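Local atomic coordinates of adenosine deaminase (Burkholderia ambifaria, PDB entry 4GXW), a protein that binds zinc and probably catalyses the hydrolytic deamination of a purine such as adenine or adenosine, as adenosine deaminase relatives do. Residues I16-A21 / A313-F318; K201-A206 / F211-H216. All coordinates share one frame; numbering follows the deposited sequence.

Contact 1: residues I16-A21 / A313-F318; sequences IEITAA and AWELMF
Ile16 and Ile18 lie against Phe318 and Glu315 in a small, partly buried, largely apolar contact, made where the chain's N-terminal arm runs past the outside of helix 310-319. The arm is extended from Ile16 to Ile18, with Glu17 directed away between them, so both isoleucines turn to the helix. Ile16 supplies both its branches: CG2 sits 3.5 Å from Phe318 CE2, while CD1 lies over one face of the ring and reaches the backbone, 3.2 Å from Phe318 O. With chi1 at -180°, CG opposite the backbone N, the Phe318 ring swings off the helix toward the arm. Ile18 comes to the ring differently, at the edge, its CD1 3.9 Å from Phe318 CD2.

In this TIM-barrel family helices surround the parallel strands, and here the arm leading into helix 20-28 is laid on one of these helices, 310-319, nearly 300 residues later in the chain. Thr19, at the N-cap position of helix 20-28, hydrogen-bonds His22 through OG1, and the ring of His22 in turn meets that of Phe318.

Ile18 CG1 and CG2 both lie 3.8 Å from Glu315 OE2, a van der Waals contact with a carboxylate that the extended Glu315 side chain carries out to the arm. No hydrogen bond joins the two segments. Trp314 and Met317 pack the helix against strand 295-298 of the barrel and also touch helix 325-338.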
ATOM      1  N   ILE A  16       6.692  21.226  14.330  1.00 38.27           N
ATOM      2  CA  ILE A  16       6.635  21.582  12.912  1.00 37.05           C
ATOM      3  C   ILE A  16       5.232  22.033  12.550  1.00 37.42           C
ATOM      4  O   ILE A  16       4.262  21.290  12.736  1.00 35.84           O
ATOM      5  CB  ILE A  16       6.996  20.410  11.971  1.00 38.80           C
ATOM      6  CG1 ILE A  16       8.338  19.787  12.346  1.00 41.16           C
ATOM      7  CG2 ILE A  16       7.033  20.891  10.524  1.00 39.56           C
ATOM      8  CD1 ILE A  16       8.732  18.628  11.449  1.00 35.93           C
ATOM      9  N   GLU A  17       5.118  23.247  12.029  1.00 34.45           N
ATOM     10  CA  GLU A  17       3.842  23.706  11.510  1.00 35.59           C
ATOM     11  C   GLU A  17       3.814  23.486  10.007  1.00 25.07           C
ATOM     12  O   GLU A  17       4.674  23.986   9.280  1.00 29.71           O
ATOM     13  CB  GLU A  17       3.598  25.177  11.857  1.00 36.40           C
ATOM     14  CG  GLU A  17       3.443  25.438  13.350  1.00 44.51           C
ATOM     15  CD  GLU A  17       2.289  24.665  13.960  1.00 49.50           C
ATOM     16  OE1 GLU A  17       2.413  24.222  15.122  1.00 51.00           O
ATOM     17  OE2 GLU A  17       1.251  24.503  13.281  1.00 49.11           O
ATOM     18  N   ILE A  18       2.846  22.699   9.551  1.00 23.67           N
ATOM     19  CA  ILE A  18       2.679  22.452   8.128  1.00 20.04           C
ATOM     20  C   ILE A  18       1.963  23.640   7.496  1.00 20.94           C
ATOM     21  O   ILE A  18       0.868  24.015   7.917  1.00 20.31           O
ATOM     22  CB  ILE A  18       1.898  21.151   7.863  1.00 18.33           C
ATOM     23  CG1 ILE A  18       2.652  19.949   8.445  1.00 18.64           C
ATOM     24  CG2 ILE A  18       1.663  20.971   6.369  1.00 15.81           C
ATOM     25  CD1 ILE A  18       4.081  19.835   7.956  1.00 21.40           C
ATOM     26  N   THR A  19       2.594  24.235   6.491  1.00 18.69           N
ATOM     27  CA  THR A  19       2.043  25.409   5.831  1.00 17.26           C
ATOM     28  C   THR A  19       1.585  25.037   4.433  1.00 18.38           C
ATOM     29  O   THR A  19       1.831  23.919   3.967  1.00 16.20           O
ATOM     30  CB  THR A  19       3.093  26.515   5.718  1.00 17.85           C
ATOM     31  OG1 THR A  19       4.134  26.093   4.832  1.00 19.87           O
ATOM     32  CG2 THR A  19       3.688  26.819   7.081  1.00 22.14           C
ATOM     33  N   ALA A  20       0.930  25.979   3.761  1.00 17.87           N
ATOM     34  CA  ALA A  20       0.531  25.778   2.373  1.00 16.39           C
ATOM     35  C   ALA A  20       1.738  25.411   1.513  1.00 17.19           C
ATOM     36  O   ALA A  20       1.630  24.573   0.628  1.00 16.17           O
ATOM     37  CB  ALA A  20      -0.154  27.019   1.824  1.00 18.09           C
ATOM     38  N   ALA A  21       2.881  26.041   1.783  1.00 15.36           N
ATOM     39  CA  ALA A  21       4.122  25.738   1.069  1.00 15.44           C
ATOM     40  C   ALA A  21       4.499  24.261   1.200  1.00 14.26           C
ATOM     41  O   ALA A  21       4.850  23.599   0.210  1.00 13.70           O
ATOM     42  CB  ALA A  21       5.252  26.629   1.569  1.00 15.65           C
ATOM     43  N   ALA A 313       0.261  10.959   3.120  1.00 10.96           N
ATOM     44  CA  ALA A 313       1.135   9.931   3.666  1.00  9.96           C
ATOM     45  C   ALA A 313       2.581  10.416   3.735  1.00  9.89           C
ATOM     46  O   ALA A 313       3.262  10.221   4.741  1.00 10.52           O
ATOM     47  CB  ALA A 313       1.015   8.635   2.859  1.00  9.88           C
ATOM     48  N   TRP A 314       3.026  11.082   2.674  1.00  8.92           N
ATOM     49  CA  TRP A 314       4.343  11.697   2.649  1.00  9.22           C
ATOM     50  C   TRP A 314       4.471  12.815   3.700  1.00 10.28           C
ATOM     51  O   TRP A 314       5.469  12.894   4.422  1.00 10.53           O
ATOM     52  CB  TRP A 314       4.675  12.174   1.217  1.00  9.27           C
ATOM     53  CG  TRP A 314       5.046  11.010   0.371  1.00  9.64           C
ATOM     54  CD1 TRP A 314       4.197  10.139  -0.244  1.00 10.17           C
ATOM     55  CD2 TRP A 314       6.374  10.527   0.117  1.00  8.58           C
ATOM     56  NE1 TRP A 314       4.915   9.154  -0.889  1.00  9.91           N
ATOM     57  CE2 TRP A 314       6.250   9.369  -0.677  1.00  7.57           C
ATOM     58  CE3 TRP A 314       7.651  10.968   0.473  1.00  9.89           C
ATOM     59  CZ2 TRP A 314       7.362   8.644  -1.118  1.00  9.37           C
ATOM     60  CZ3 TRP A 314       8.748  10.250   0.037  1.00 11.46           C
ATOM     61  CH2 TRP A 314       8.596   9.102  -0.749  1.00 10.23           C
ATOM     62  N   GLU A 315       3.441  13.651   3.808  1.00 10.61           N
ATOM     63  CA  GLU A 315       3.417  14.714   4.812  1.00 11.97           C
ATOM     64  C   GLU A 315       3.644  14.169   6.231  1.00 11.35           C
ATOM     65  O   GLU A 315       4.450  14.715   6.986  1.00 10.29           O
ATOM     66  CB  GLU A 315       2.086  15.465   4.750  1.00 10.70           C
ATOM     67  CG  GLU A 315       1.897  16.459   5.888  1.00 11.98           C
ATOM     68  CD  GLU A 315       0.565  17.177   5.832  1.00 13.80           C
ATOM     69  OE1 GLU A 315       0.020  17.335   4.717  1.00 13.85           O
ATOM     70  OE2 GLU A 315       0.052  17.586   6.904  1.00 13.83           O
ATOM     71  N   LEU A 316       2.952  13.081   6.579  1.00 10.72           N
ATOM     72  CA  LEU A 316       3.065  12.509   7.921  1.00 10.26           C
ATOM     73  C   LEU A 316       4.491  12.105   8.285  1.00 10.68           C
ATOM     74  O   LEU A 316       4.904  12.238   9.437  1.00 11.21           O
ATOM     75  CB  LEU A 316       2.129  11.306   8.081  1.00 11.74           C
ATOM     76  CG  LEU A 316       0.636  11.622   8.162  1.00 10.01           C
ATOM     77  CD1 LEU A 316      -0.176  10.333   8.209  1.00 14.14           C
ATOM     78  CD2 LEU A 316       0.324  12.506   9.364  1.00 12.82           C
ATOM     79  N   MET A 317       5.242  11.602   7.311  1.00 10.16           N
ATOM     80  CA  MET A 317       6.634  11.232   7.568  1.00 10.01           C
ATOM     81  C   MET A 317       7.446  12.430   8.072  1.00  9.75           C
ATOM     82  O   MET A 317       8.286  12.300   8.967  1.00 11.95           O
ATOM     83  CB  MET A 317       7.275  10.657   6.305  1.00 10.30           C
ATOM     84  CG  MET A 317       6.532   9.477   5.721  1.00 10.27           C
ATOM     85  SD  MET A 317       6.452   8.030   6.799  1.00 10.75           S
ATOM     86  CE  MET A 317       8.078   7.336   6.565  1.00 11.71           C
ATOM     87  N   PHE A 318       7.165  13.593   7.493  1.00 10.64           N
ATOM     88  CA  PHE A 318       7.810  14.853   7.844  1.00 12.21           C
ATOM     89  C   PHE A 318       7.201  15.489   9.101  1.00 12.05           C
ATOM     90  O   PHE A 318       7.925  15.957   9.979  1.00 13.61           O
ATOM     91  CB  PHE A 318       7.703  15.801   6.642  1.00 13.16           C
ATOM     92  CG  PHE A 318       8.331  17.155   6.853  1.00 14.94           C
ATOM     93  CD1 PHE A 318       9.662  17.374   6.530  1.00 19.50           C
ATOM     94  CD2 PHE A 318       7.580  18.219   7.336  1.00 15.53           C
ATOM     95  CE1 PHE A 318      10.238  18.625   6.708  1.00 23.63           C
ATOM     96  CE2 PHE A 318       8.150  19.469   7.513  1.00 16.83           C
ATOM     97  CZ  PHE A 318       9.481  19.668   7.203  1.00 20.33           C
TER

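Contact 2: residues K201-A206 / F211-H216; sequences KAYRDA and FRTTAH. With ZN (zinc ion), chain C.
Helix 201-206 and strand 212-216 run roughly antiparallel, at 152°, with their axes 8.8 Å apart at closest approach. The connection between them is short, and a backbone bond spans it: Phe211 N donates to Ala206 O over 2.9 Å, bent to 154° at the hydrogen. Phe211 CB and one ring edge then lie beside the same oxygen, CD2 being 3.6 Å from Ala206 O.

Further along, Tyr203 reaches across to the strand. Its CG is anti to the carbonyl carbon (chi1 -81°), and the ring passes Thr213 obliquely, CE2 3.6 Å from Thr213 CB, to deliver its hydroxyl to the backbone. There Tyr203 OH donates to Thr214 O at 2.7 Å, and this oxygen lies at the edge of the ring. The methyl of Ala215 also lies near the hydroxyl, with CB 3.7 Å from Tyr203 OH. Thr213 CG2 fills in between Tyr203 and Ala206, lying 4.0 Å from Ala206 CB.

This is the second half of a right-handed beta-alpha-beta unit of the TIM barrel, in which helix 200-208 links strands 184-188 and 212-217; Tyr203 and Ala206 also touch Ile187 and Ile185 of the preceding strand.

Thr214 points away from the helix, and its OG1 hydrogen-bonds Asp240. Two residues on, near the C-terminal end of the strand, His216 NE2 binds zinc at 2.3 Å. His35, His37, Asp301 and a water complete the metal's ligands. On the outer side of the helix, Arg204 NE and NH2 both donate to Asp205 OD1, a side-on salt bridge between sequence neighbours.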
ATOM      1  N   LYS A 201       4.057 -23.234  -0.617  1.00  8.82           N
ATOM      2  CA  LYS A 201       3.824 -23.800  -1.941  1.00  9.84           C
ATOM      3  C   LYS A 201       3.467 -22.744  -2.987  1.00  9.09           C
ATOM      4  O   LYS A 201       3.988 -22.764  -4.112  1.00  9.74           O
ATOM      5  CB  LYS A 201       2.752 -24.886  -1.869  1.00 11.29           C
ATOM      6  CG  LYS A 201       2.668 -25.759  -3.100  1.00 15.94           C
ATOM      7  CD  LYS A 201       1.729 -26.935  -2.862  1.00 16.85           C
ATOM      8  CE  LYS A 201       1.492 -27.705  -4.130  1.00 19.42           C
ATOM      9  NZ  LYS A 201       0.498 -28.761  -3.852  1.00 16.29           N
ATOM     10  N   ALA A 202       2.599 -21.814  -2.611  1.00  9.20           N
ATOM     11  CA  ALA A 202       2.190 -20.771  -3.533  1.00  8.61           C
ATOM     12  C   ALA A 202       3.366 -19.884  -3.910  1.00  8.93           C
ATOM     13  O   ALA A 202       3.492 -19.472  -5.067  1.00  8.18           O
ATOM     14  CB  ALA A 202       1.071 -19.943  -2.927  1.00 10.67           C
ATOM     15  N   TYR A 203       4.228 -19.591  -2.938  1.00  8.50           N
ATOM     16  CA  TYR A 203       5.412 -18.773  -3.213  1.00  8.44           C
ATOM     17  C   TYR A 203       6.394 -19.497  -4.126  1.00  8.86           C
ATOM     18  O   TYR A 203       6.907 -18.899  -5.078  1.00  8.49           O
ATOM     19  CB  TYR A 203       6.065 -18.256  -1.911  1.00  8.11           C
ATOM     20  CG  TYR A 203       5.337 -17.031  -1.395  1.00  7.13           C
ATOM     21  CD1 TYR A 203       4.141 -17.149  -0.693  1.00  7.95           C
ATOM     22  CD2 TYR A 203       5.816 -15.760  -1.657  1.00  8.83           C
ATOM     23  CE1 TYR A 203       3.452 -16.020  -0.261  1.00  8.79           C
ATOM     24  CE2 TYR A 203       5.133 -14.634  -1.232  1.00  7.31           C
ATOM     25  CZ  TYR A 203       3.956 -14.775  -0.541  1.00  7.57           C
ATOM     26  OH  TYR A 203       3.282 -13.643  -0.134  1.00  8.18           O
ATOM     27  N   ARG A 204       6.625 -20.784  -3.865  1.00  7.98           N
ATOM     28  CA  ARG A 204       7.449 -21.597  -4.757  1.00  8.21           C
ATOM     29  C   ARG A 204       6.903 -21.569  -6.178  1.00  9.87           C
ATOM     30  O   ARG A 204       7.640 -21.351  -7.146  1.00  8.53           O
ATOM     31  CB  ARG A 204       7.488 -23.053  -4.286  1.00 11.03           C
ATOM     32  CG  ARG A 204       8.231 -23.990  -5.243  1.00 11.10           C
ATOM     33  CD  ARG A 204       7.840 -25.434  -5.010  1.00 13.57           C
ATOM     34  NE  ARG A 204       6.470 -25.698  -5.446  1.00 13.41           N
ATOM     35  CZ  ARG A 204       5.880 -26.887  -5.376  1.00 14.87           C
ATOM     36  NH1 ARG A 204       6.535 -27.929  -4.873  1.00 17.45           N
ATOM     37  NH2 ARG A 204       4.632 -27.033  -5.802  1.00 17.74           N
ATOM     38  N   ASP A 205       5.599 -21.778  -6.305  1.00  9.24           N
ATOM     39  CA  ASP A 205       4.975 -21.824  -7.618  1.00  8.53           C
ATOM     40  C   ASP A 205       5.054 -20.468  -8.317  1.00  8.40           C
ATOM     41  O   ASP A 205       5.297 -20.414  -9.523  1.00 10.09           O
ATOM     42  CB  ASP A 205       3.508 -22.263  -7.512  1.00 11.67           C
ATOM     43  CG  ASP A 205       3.345 -23.729  -7.170  1.00 11.07           C
ATOM     44  OD1 ASP A 205       4.346 -24.466  -7.066  1.00 11.50           O
ATOM     45  OD2 ASP A 205       2.179 -24.151  -7.031  1.00 13.99           O
ATOM     46  N   ALA A 206       4.846 -19.376  -7.585  1.00  8.99           N
ATOM     47  CA  ALA A 206       4.876 -18.049  -8.203  1.00  8.74           C
ATOM     48  C   ALA A 206       6.253 -17.747  -8.768  1.00  8.16           C
ATOM     49  O   ALA A 206       6.376 -17.286  -9.909  1.00  9.42           O
ATOM     50  CB  ALA A 206       4.462 -16.983  -7.202  1.00  7.94           C
ATOM     51  N   PHE A 211       7.125 -14.989 -11.531  1.00  9.80           N
ATOM     52  CA  PHE A 211       6.531 -13.838 -10.857  1.00 10.49           C
ATOM     53  C   PHE A 211       7.399 -13.325  -9.723  1.00  9.97           C
ATOM     54  O   PHE A 211       8.112 -14.093  -9.072  1.00 11.30           O
ATOM     55  CB  PHE A 211       5.136 -14.197 -10.333  1.00 11.03           C
ATOM     56  CG  PHE A 211       4.130 -14.434 -11.422  1.00  9.77           C
ATOM     57  CD1 PHE A 211       3.716 -13.389 -12.240  1.00 12.01           C
ATOM     58  CD2 PHE A 211       3.612 -15.703 -11.647  1.00 12.79           C
ATOM     59  CE1 PHE A 211       2.796 -13.613 -13.261  1.00 11.91           C
ATOM     60  CE2 PHE A 211       2.692 -15.930 -12.665  1.00 12.35           C
ATOM     61  CZ  PHE A 211       2.290 -14.888 -13.475  1.00 11.93           C
ATOM     62  N   ARG A 212       7.328 -12.017  -9.487  1.00  9.12           N
ATOM     63  CA  ARG A 212       7.898 -11.443  -8.272  1.00  8.54           C
ATOM     64  C   ARG A 212       6.960 -11.708  -7.105  1.00  8.64           C
ATOM     65  O   ARG A 212       5.791 -12.077  -7.306  1.00  9.30           O
ATOM     66  CB  ARG A 212       8.133  -9.946  -8.433  1.00 11.03           C
ATOM     67  CG  ARG A 212       9.287  -9.614  -9.371  1.00 15.71           C
ATOM     68  CD  ARG A 212       9.329  -8.132  -9.540  1.00 20.39           C
ATOM     69  NE  ARG A 212      10.539  -7.561 -10.116  1.00 22.28           N
ATOM     70  CZ  ARG A 212      10.586  -6.988 -11.313  1.00 26.07           C
ATOM     71  NH1 ARG A 212       9.502  -6.947 -12.074  1.00 22.79           N
ATOM     72  NH2 ARG A 212      11.722  -6.468 -11.756  1.00 29.41           N
ATOM     73  N   THR A 213       7.468 -11.573  -5.883  1.00  7.47           N
ATOM     74  CA  THR A 213       6.645 -11.793  -4.711  1.00  9.62           C
ATOM     75  C   THR A 213       6.932 -10.767  -3.623  1.00  7.42           C
ATOM     76  O   THR A 213       8.047 -10.255  -3.488  1.00  8.58           O
ATOM     77  CB  THR A 213       6.799 -13.234  -4.118  1.00  8.34           C
ATOM     78  OG1 THR A 213       8.044 -13.365  -3.441  1.00 10.74           O
ATOM     79  CG2 THR A 213       6.667 -14.337  -5.169  1.00  9.19           C
ATOM     80  N   THR A 214       5.903 -10.498  -2.842  1.00  6.81           N
ATOM     81  CA  THR A 214       6.001  -9.651  -1.662  1.00  6.73           C
ATOM     82  C   THR A 214       5.144 -10.290  -0.570  1.00  7.13           C
ATOM     83  O   THR A 214       4.421 -11.255  -0.833  1.00  7.87           O
ATOM     84  CB  THR A 214       5.576  -8.188  -1.954  1.00  7.69           C
ATOM     85  OG1 THR A 214       5.838  -7.368  -0.805  1.00  8.22           O
ATOM     86  CG2 THR A 214       4.107  -8.101  -2.341  1.00  8.88           C
ATOM     87  N   ALA A 215       5.234  -9.788   0.654  1.00  6.66           N
ATOM     88  CA  ALA A 215       4.448 -10.349   1.756  1.00  7.38           C
ATOM     89  C   ALA A 215       4.267  -9.362   2.890  1.00  7.73           C
ATOM     90  O   ALA A 215       5.229  -8.706   3.292  1.00  7.10           O
ATOM     91  CB  ALA A 215       5.116 -11.622   2.300  1.00  7.91           C
ATOM     92  N   HIS A 216       3.044  -9.282   3.420  1.00  7.36           N
ATOM     93  CA  HIS A 216       2.798  -8.617   4.704  1.00  7.58           C
ATOM     94  C   HIS A 216       3.457  -9.477   5.794  1.00  9.31           C
ATOM     95  O   HIS A 216       3.204 -10.691   5.891  1.00  8.63           O
ATOM     96  CB  HIS A 216       1.291  -8.496   5.000  1.00  9.14           C
ATOM     97  CG  HIS A 216       0.581  -7.408   4.242  1.00  8.93           C
ATOM     98  ND1 HIS A 216       0.626  -7.293   2.867  1.00  7.89           N
ATOM     99  CD2 HIS A 216      -0.220  -6.403   4.674  1.00  8.97           C
ATOM    100  CE1 HIS A 216      -0.110  -6.258   2.490  1.00  9.44           C
ATOM    101  NE2 HIS A 216      -0.638  -5.697   3.566  1.00  8.71           N
TER
HETATM  102 ZN    ZN C 401      -1.743  -3.733   3.475  0.72 10.58          ZN
HETATM  103  O   HOH W   1      -1.857  -3.626   5.438  1.00 13.73           O

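In the fold
Contacts 1 and 2 lie on opposite sides of the chain's centre, their own centres about 36 Å apart and their nearest atoms about 14 Å apart. Contact 2 is nested along the chain inside the long loop that contact 1 closes, which holds all eight strands of the barrel. Their relation to the zinc site differs. Contact 2 contains His216 and packs a helix on the outside of the strand that carries this ligand; the Thr214 side chain is about 7 Å from that of His35, another zinc ligand. Contact 1 is remote from the metal and joins the N-terminal arm to helix 310-319, which follows the ligand Asp301 in sequence.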